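Local structure of alcohol dehydrogenase, zinc-containing (Thermotoga maritima, 1VJ0) at residues S38-S44 against V84-G88; G43-I49 against S151-P157. The protein probably works as a zinc-dependent oxidoreductase of the medium-chain alcohol dehydrogenase family, binding two zinc ions in each subunit. One frame throughout, in Å; residues are numbered along the deposited sequence.

In the fold
From the N terminus, the chain leaves strand 31-37, runs through the loop 38-44 and enters strand 45-54. Contact 1 closes the loop from 38-44 to 84-88, joining this entry turn to the end of strand 78-86. Contact 2 closes a longer loop, from 43-49 to 151-157, which holds the four cysteines that bind the second zinc ion, probably a structural one as in related dehydrogenases. The two loops cross: contact 2 starts within the loop of contact 1, at strand 45-54, and ends beyond 84-88. They share Gly43 and Ser44. Strand 45-54 pairs antiparallel with both strand 78-86 and strand 152-155 in the sheet of the GroES-like domain, and Leu46 bonds back to Val84 and Glu85.

Contact 1. Residues S38-S44 against V84-G88; sequences SDIPRGS and VEVNG
Asn87 fits its side chain against the bend of the loop 38-44, where Ile40, Arg42 and Gly43 meet it. Its CB packs against Ile40 CG1 at 3.8 Å. CG stands anti to the backbone N (chi1 171°), which carries the amide to Arg42 and Gly43. Asn87 CG is 3.7 Å from Arg42 CA. On one branch, Asn87 OD1 takes a weak bond of 3.4 Å from Gly43 N. On the other branch, Asn87 ND2 lies 2.9 Å from Ile40 O. The same ND2 donates to a water. That water in turn donates to Asp39 OD1, whose carboxylate is nearly coplanar with the amide. The loop makes a type II beta turn from Pro41 to Ser44, with Gly43 at a position where its positive phi suits glycine. This turn leads into the GroES-like domain strand 45-54. Pro41 O accepts from both Ser44 N and Ser44 OG, which come from the same face of its plane. The backbones meet at the same place. Gly43 N gives its stronger bond to Asn87 O, at 2.9 Å, and Asn87 N returns a straight one to Ser44 O (2.9 Å, 171° at the hydrogen). With an alanine in place of Asn87 the amide is gone, so the water would probably lose one of its partners and Gly43 N its weaker bond. Earlier on the strand, Val84 and Glu85 both face Leu46 in a classic beta bulge. Glu85 CG lies 4.2 Å from Ile40 CD1, and the two side chains run past each other in opposite directions.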
ATOM      1  N   SER A  38     -14.971   2.179 -46.449  1.00 30.42           N
ATOM      2  CA  SER A  38     -15.669   3.447 -46.688  1.00 30.21           C
ATOM      3  C   SER A  38     -16.032   3.988 -45.312  1.00 30.22           C
ATOM      4  O   SER A  38     -15.171   4.530 -44.610  1.00 30.85           O
ATOM      5  CB  SER A  38     -16.867   3.227 -47.585  1.00 30.43           C
ATOM      6  OG  SER A  38     -17.572   4.443 -47.775  1.00 32.68           O
ATOM      7  N   ASP A  39     -17.247   3.743 -44.870  1.00 30.20           N
ATOM      8  CA  ASP A  39     -17.709   4.187 -43.583  1.00 31.26           C
ATOM      9  C   ASP A  39     -17.054   3.392 -42.420  1.00 31.30           C
ATOM     10  O   ASP A  39     -16.674   2.248 -42.608  1.00 31.12           O
ATOM     11  CB  ASP A  39     -19.229   4.037 -43.578  1.00 32.63           C
ATOM     12  CG  ASP A  39     -19.865   4.989 -42.656  1.00 37.43           C
ATOM     13  OD1 ASP A  39     -19.104   5.650 -41.906  1.00 46.59           O
ATOM     14  OD2 ASP A  39     -21.102   5.179 -42.592  1.00 48.20           O
ATOM     15  N   ILE A  40     -16.848   4.019 -41.257  1.00 30.08           N
ATOM     16  CA  ILE A  40     -16.451   3.308 -40.036  1.00 30.38           C
ATOM     17  C   ILE A  40     -17.416   3.665 -38.875  1.00 29.93           C
ATOM     18  O   ILE A  40     -18.066   4.725 -38.929  1.00 28.62           O
ATOM     19  CB  ILE A  40     -14.963   3.604 -39.659  1.00 30.07           C
ATOM     20  CG1 ILE A  40     -14.698   5.103 -39.379  1.00 29.17           C
ATOM     21  CG2 ILE A  40     -14.033   3.157 -40.783  1.00 30.74           C
ATOM     22  CD1 ILE A  40     -13.218   5.423 -39.116  1.00 29.85           C
ATOM     23  N   PRO A  41     -17.534   2.814 -37.858  1.00 29.39           N
ATOM     24  CA  PRO A  41     -18.455   3.107 -36.761  1.00 30.08           C
ATOM     25  C   PRO A  41     -18.173   4.453 -36.102  1.00 30.03           C
ATOM     26  O   PRO A  41     -17.001   4.874 -35.997  1.00 29.38           O
ATOM     27  CB  PRO A  41     -18.227   1.944 -35.808  1.00 30.57           C
ATOM     28  CG  PRO A  41     -17.806   0.887 -36.709  1.00 30.57           C
ATOM     29  CD  PRO A  41     -16.880   1.506 -37.671  1.00 29.35           C
ATOM     30  N   ARG A  42     -19.229   5.101 -35.658  1.00 28.60           N
ATOM     31  CA  ARG A  42     -19.109   6.376 -34.986  1.00 31.52           C
ATOM     32  C   ARG A  42     -18.028   6.369 -33.913  1.00 29.93           C
ATOM     33  O   ARG A  42     -17.970   5.504 -33.045  1.00 27.89           O
ATOM     34  CB  ARG A  42     -20.455   6.797 -34.395  1.00 32.05           C
ATOM     35  CG  ARG A  42     -20.519   8.243 -33.961  1.00 36.40           C
ATOM     36  CD  ARG A  42     -21.688   8.536 -33.023  1.00 38.93           C
ATOM     37  NE  ARG A  42     -22.945   8.517 -33.795  1.00 44.47           N
ATOM     38  CZ  ARG A  42     -24.077   7.857 -33.470  1.00 47.20           C
ATOM     39  NH1 ARG A  42     -24.197   7.144 -32.348  1.00 46.73           N
ATOM     40  NH2 ARG A  42     -25.114   7.948 -34.285  1.00 45.85           N
ATOM     41  N   GLY A  43     -17.152   7.361 -33.981  1.00 29.14           N
ATOM     42  CA  GLY A  43     -16.143   7.568 -32.965  1.00 28.32           C
ATOM     43  C   GLY A  43     -14.814   6.860 -33.294  1.00 29.11           C
ATOM     44  O   GLY A  43     -13.814   7.097 -32.631  1.00 27.38           O
ATOM     45  N   SER A  44     -14.842   5.974 -34.293  1.00 27.86           N
ATOM     46  CA  SER A  44     -13.730   5.090 -34.608  1.00 27.94           C
ATOM     47  C   SER A  44     -12.576   5.853 -35.224  1.00 27.57           C
ATOM     48  O   SER A  44     -12.793   6.930 -35.765  1.00 25.82           O
ATOM     49  CB  SER A  44     -14.165   4.080 -35.676  1.00 28.65           C
ATOM     50  OG  SER A  44     -15.074   3.144 -35.142  1.00 30.84           O
ATOM     51  N   VAL A  84      -5.311   7.887 -39.990  1.00 25.34           N
ATOM     52  CA  VAL A  84      -5.803   8.239 -41.306  1.00 26.09           C
ATOM     53  C   VAL A  84      -7.029   9.120 -41.141  1.00 26.36           C
ATOM     54  O   VAL A  84      -7.101  10.183 -41.721  1.00 26.07           O
ATOM     55  CB  VAL A  84      -6.139   6.980 -42.188  1.00 26.82           C
ATOM     56  CG1 VAL A  84      -6.704   7.382 -43.569  1.00 28.46           C
ATOM     57  CG2 VAL A  84      -4.914   6.110 -42.350  1.00 26.47           C
ATOM     58  N   GLU A  85      -7.997   8.661 -40.368  1.00 27.14           N
ATOM     59  CA  GLU A  85      -9.161   9.435 -40.124  1.00 28.79           C
ATOM     60  C   GLU A  85      -9.817   9.065 -38.790  1.00 27.72           C
ATOM     61  O   GLU A  85      -9.605   7.999 -38.232  1.00 27.00           O
ATOM     62  CB  GLU A  85     -10.108   9.345 -41.331  1.00 30.29           C
ATOM     63  CG  GLU A  85     -10.978   8.134 -41.408  1.00 33.54           C
ATOM     64  CD  GLU A  85     -11.835   8.085 -42.683  1.00 33.65           C
ATOM     65  OE1 GLU A  85     -11.274   8.203 -43.800  1.00 38.45           O
ATOM     66  OE2 GLU A  85     -13.099   7.922 -42.563  1.00 41.30           O
ATOM     67  N   VAL A  86     -10.553  10.020 -38.261  1.00 27.74           N
ATOM     68  CA  VAL A  86     -11.330   9.883 -37.070  1.00 27.77           C
ATOM     69  C   VAL A  86     -12.745  10.246 -37.441  1.00 28.16           C
ATOM     70  O   VAL A  86     -13.007  11.330 -37.945  1.00 27.14           O
ATOM     71  CB  VAL A  86     -10.912  10.870 -35.940  1.00 27.64           C
ATOM     72  CG1 VAL A  86     -11.665  10.566 -34.690  1.00 26.72           C
ATOM     73  CG2 VAL A  86      -9.400  10.797 -35.659  1.00 30.46           C
ATOM     74  N   ASN A  87     -13.659   9.336 -37.159  1.00 29.10           N
ATOM     75  CA  ASN A  87     -15.098   9.564 -37.395  1.00 30.10           C
ATOM     76  C   ASN A  87     -15.698  10.338 -36.196  1.00 29.71           C
ATOM     77  O   ASN A  87     -16.183   9.716 -35.283  1.00 32.22           O
ATOM     78  CB  ASN A  87     -15.815   8.202 -37.567  1.00 30.31           C
ATOM     79  CG  ASN A  87     -17.329   8.341 -37.595  1.00 35.26           C
ATOM     80  OD1 ASN A  87     -17.895   9.111 -36.799  1.00 41.44           O
ATOM     81  ND2 ASN A  87     -17.995   7.588 -38.473  1.00 37.08           N
ATOM     82  N   GLY A  88     -15.631  11.658 -36.186  1.00 28.73           N
ATOM     83  CA  GLY A  88     -15.921  12.437 -34.975  1.00 28.83           C
ATOM     84  C   GLY A  88     -14.625  12.969 -34.372  1.00 29.64           C
ATOM     85  O   GLY A  88     -13.759  13.450 -35.105  1.00 29.38           O
TER
HETATM   86  O   HOH W   1     -17.085   7.169 -40.957  1.00 38.51           O

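Contact 2. Residues G43-I49 against S151-P157; sequences GSILVEI and SHIVLDP
Ile45 pairs with Leu155, and His152 with Glu48, in the antiparallel ladder of strands 45-49 and 152-155 of the GroES-like domain. The strands run at 152° to each other. Ile45 and Leu155 form a hydrogen-bonded pair: Ile45 N gives to Leu155 O, and Leu155 N gives back to Ile45 O at 2.8 Å. Ile45 CD1 reaches along to Leu155 O, 3.7 Å away. Val47 and Ile153 repeat the two-bond pattern, and Val47 CG2 packs on Leu155 CD1 at 3.9 Å. Ile45, Val47, Ile153 and Leu155 share one face, where Trp106 of strand 103-106 packs on Val47 and Leu155. Leu46, Val154, Glu48 and His152 take the other face. His152 CG lies anti to the carbonyl carbon (chi1 -63°), which brings the ring obliquely against Val47 O and Glu48 CA. His152 CD2 lies 3.6 Å from Glu48 CA, and His152 CB comes within 3.3 Å of Val47 O. The carboxylate of Glu48 goes to Arg82 in a salt bridge. Beside the ring, Ile49 N bonds to Ser151 O. Ser151 OG and His152 ND1 are hydrogen-bonded at 2.8 Å.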
ATOM      1  N   GLY A  43     -17.152   7.361 -33.981  1.00 29.14           N
ATOM      2  CA  GLY A  43     -16.143   7.568 -32.965  1.00 28.32           C
ATOM      3  C   GLY A  43     -14.814   6.860 -33.294  1.00 29.11           C
ATOM      4  O   GLY A  43     -13.814   7.097 -32.631  1.00 27.38           O
ATOM      5  N   SER A  44     -14.842   5.974 -34.293  1.00 27.86           N
ATOM      6  CA  SER A  44     -13.730   5.090 -34.608  1.00 27.94           C
ATOM      7  C   SER A  44     -12.576   5.853 -35.224  1.00 27.57           C
ATOM      8  O   SER A  44     -12.793   6.930 -35.765  1.00 25.82           O
ATOM      9  CB  SER A  44     -14.165   4.080 -35.676  1.00 28.65           C
ATOM     10  OG  SER A  44     -15.074   3.144 -35.142  1.00 30.84           O
ATOM     11  N   ILE A  45     -11.391   5.224 -35.193  1.00 26.21           N
ATOM     12  CA  ILE A  45     -10.168   5.747 -35.750  1.00 26.68           C
ATOM     13  C   ILE A  45      -9.610   4.783 -36.815  1.00 25.62           C
ATOM     14  O   ILE A  45      -9.352   3.621 -36.521  1.00 27.25           O
ATOM     15  CB  ILE A  45      -9.075   5.967 -34.642  1.00 26.47           C
ATOM     16  CG1 ILE A  45      -9.640   6.827 -33.516  1.00 29.12           C
ATOM     17  CG2 ILE A  45      -7.869   6.664 -35.259  1.00 28.52           C
ATOM     18  CD1 ILE A  45     -10.314   6.059 -32.338  1.00 30.04           C
ATOM     19  N   LEU A  46      -9.480   5.254 -38.042  1.00 25.30           N
ATOM     20  CA  LEU A  46      -8.851   4.442 -39.079  1.00 25.71           C
ATOM     21  C   LEU A  46      -7.364   4.675 -39.019  1.00 24.39           C
ATOM     22  O   LEU A  46      -6.908   5.835 -39.127  1.00 26.07           O
ATOM     23  CB  LEU A  46      -9.387   4.828 -40.436  1.00 26.36           C
ATOM     24  CG  LEU A  46      -8.920   4.005 -41.631  1.00 27.21           C
ATOM     25  CD1 LEU A  46      -9.159   2.507 -41.476  1.00 28.76           C
ATOM     26  CD2 LEU A  46      -9.659   4.557 -42.883  1.00 27.19           C
ATOM     27  N   VAL A  47      -6.615   3.605 -38.861  1.00 23.64           N
ATOM     28  CA  VAL A  47      -5.179   3.660 -38.623  1.00 25.11           C
ATOM     29  C   VAL A  47      -4.442   2.861 -39.687  1.00 25.84           C
ATOM     30  O   VAL A  47      -4.809   1.718 -39.975  1.00 27.21           O
ATOM     31  CB  VAL A  47      -4.829   3.144 -37.194  1.00 25.04           C
ATOM     32  CG1 VAL A  47      -3.308   3.160 -36.922  1.00 27.18           C
ATOM     33  CG2 VAL A  47      -5.575   3.979 -36.154  1.00 28.26           C
ATOM     34  N   GLU A  48      -3.437   3.485 -40.272  1.00 25.56           N
ATOM     35  CA  GLU A  48      -2.465   2.815 -41.124  1.00 27.09           C
ATOM     36  C   GLU A  48      -1.436   2.118 -40.245  1.00 26.26           C
ATOM     37  O   GLU A  48      -0.749   2.765 -39.431  1.00 27.51           O
ATOM     38  CB  GLU A  48      -1.771   3.860 -42.019  1.00 26.76           C
ATOM     39  CG  GLU A  48      -0.707   3.243 -42.931  1.00 28.11           C
ATOM     40  CD  GLU A  48       0.267   4.242 -43.517  1.00 31.18           C
ATOM     41  OE1 GLU A  48       0.146   5.476 -43.259  1.00 34.70           O
ATOM     42  OE2 GLU A  48       1.188   3.746 -44.209  1.00 32.44           O
ATOM     43  N   ILE A  49      -1.346   0.802 -40.344  1.00 25.71           N
ATOM     44  CA  ILE A  49      -0.341   0.047 -39.566  1.00 26.48           C
ATOM     45  C   ILE A  49       1.057   0.325 -40.107  1.00 27.75           C
ATOM     46  O   ILE A  49       1.274   0.201 -41.304  1.00 27.80           O
ATOM     47  CB  ILE A  49      -0.640  -1.474 -39.566  1.00 25.63           C
ATOM     48  CG1 ILE A  49      -1.961  -1.806 -38.836  1.00 26.62           C
ATOM     49  CG2 ILE A  49       0.511  -2.292 -38.998  1.00 26.45           C
ATOM     50  CD1 ILE A  49      -1.898  -1.615 -37.316  1.00 25.92           C
ATOM     51  N   SER A 151      -2.774  -3.801 -43.408  1.00 24.75           N
ATOM     52  CA  SER A 151      -2.314  -2.487 -43.843  1.00 24.26           C
ATOM     53  C   SER A 151      -2.913  -1.432 -42.926  1.00 24.66           C
ATOM     54  O   SER A 151      -2.266  -0.401 -42.672  1.00 23.04           O
ATOM     55  CB  SER A 151      -2.733  -2.239 -45.306  1.00 23.93           C
ATOM     56  OG  SER A 151      -4.157  -2.311 -45.466  1.00 24.08           O
ATOM     57  N   HIS A 152      -4.118  -1.724 -42.432  1.00 24.61           N
ATOM     58  CA  HIS A 152      -4.910  -0.790 -41.622  1.00 24.10           C
ATOM     59  C   HIS A 152      -5.637  -1.523 -40.537  1.00 25.23           C
ATOM     60  O   HIS A 152      -5.948  -2.723 -40.674  1.00 24.83           O
ATOM     61  CB  HIS A 152      -5.937  -0.047 -42.504  1.00 25.04           C
ATOM     62  CG  HIS A 152      -5.304   0.819 -43.554  1.00 24.64           C
ATOM     63  ND1 HIS A 152      -4.892   0.320 -44.771  1.00 24.34           N
ATOM     64  CD2 HIS A 152      -5.016   2.145 -43.567  1.00 25.58           C
ATOM     65  CE1 HIS A 152      -4.335   1.295 -45.478  1.00 29.04           C
ATOM     66  NE2 HIS A 152      -4.379   2.410 -44.761  1.00 27.63           N
ATOM     67  N   ILE A 153      -5.995  -0.784 -39.480  1.00 25.05           N
ATOM     68  CA  ILE A 153      -6.887  -1.291 -38.448  1.00 26.01           C
ATOM     69  C   ILE A 153      -7.907  -0.195 -38.118  1.00 26.72           C
ATOM     70  O   ILE A 153      -7.606   1.005 -38.219  1.00 25.65           O
ATOM     71  CB  ILE A 153      -6.077  -1.723 -37.176  1.00 26.98           C
ATOM     72  CG1 ILE A 153      -6.963  -2.470 -36.170  1.00 27.14           C
ATOM     73  CG2 ILE A 153      -5.424  -0.492 -36.523  1.00 26.11           C
ATOM     74  CD1 ILE A 153      -6.156  -3.146 -35.080  1.00 28.42           C
ATOM     75  N   VAL A 154      -9.131  -0.605 -37.791  1.00 25.74           N
ATOM     76  CA  VAL A 154     -10.139   0.312 -37.304  1.00 26.11           C
ATOM     77  C   VAL A 154     -10.217   0.179 -35.788  1.00 26.30           C
ATOM     78  O   VAL A 154     -10.519  -0.901 -35.274  1.00 26.79           O
ATOM     79  CB  VAL A 154     -11.520  -0.007 -37.896  1.00 26.55           C
ATOM     80  CG1 VAL A 154     -12.586   0.932 -37.325  1.00 25.36           C
ATOM     81  CG2 VAL A 154     -11.463   0.077 -39.440  1.00 25.89           C
ATOM     82  N   LEU A 155      -9.922   1.258 -35.072  1.00 26.71           N
ATOM     83  CA  LEU A 155      -9.932   1.260 -33.605  1.00 25.69           C
ATOM     84  C   LEU A 155     -11.268   1.858 -33.143  1.00 26.83           C
ATOM     85  O   LEU A 155     -11.712   2.901 -33.644  1.00 25.41           O
ATOM     86  CB  LEU A 155      -8.758   2.099 -33.050  1.00 26.93           C
ATOM     87  CG  LEU A 155      -7.330   1.744 -33.415  1.00 25.88           C
ATOM     88  CD1 LEU A 155      -6.432   2.649 -32.623  1.00 29.37           C
ATOM     89  CD2 LEU A 155      -7.001   0.315 -33.101  1.00 26.78           C
ATOM     90  N   ASP A 156     -11.938   1.181 -32.225  1.00 27.33           N
ATOM     91  CA  ASP A 156     -13.171   1.686 -31.617  1.00 28.55           C
ATOM     92  C   ASP A 156     -12.899   2.957 -30.798  1.00 28.09           C
ATOM     93  O   ASP A 156     -11.810   3.133 -30.306  1.00 27.98           O
ATOM     94  CB  ASP A 156     -13.724   0.671 -30.628  1.00 30.09           C
ATOM     95  CG  ASP A 156     -14.421  -0.522 -31.270  1.00 36.75           C
ATOM     96  OD1 ASP A 156     -15.261  -0.369 -32.182  1.00 41.08           O
ATOM     97  OD2 ASP A 156     -14.200  -1.681 -30.867  1.00 44.04           O
ATOM     98  N   PRO A 157     -13.918   3.787 -30.561  1.00 28.16           N
ATOM     99  CA  PRO A 157     -13.747   5.021 -29.777  1.00 28.66           C
ATOM    100  C   PRO A 157     -13.279   4.751 -28.372  1.00 29.13           C
ATOM    101  O   PRO A 157     -12.611   5.578 -27.770  1.00 30.63           O
ATOM    102  CB  PRO A 157     -15.150   5.673 -29.813  1.00 28.19           C
ATOM    103  CG  PRO A 157     -16.114   4.584 -30.214  1.00 27.21           C
ATOM    104  CD  PRO A 157     -15.296   3.642 -31.058  1.00 27.94           C
TER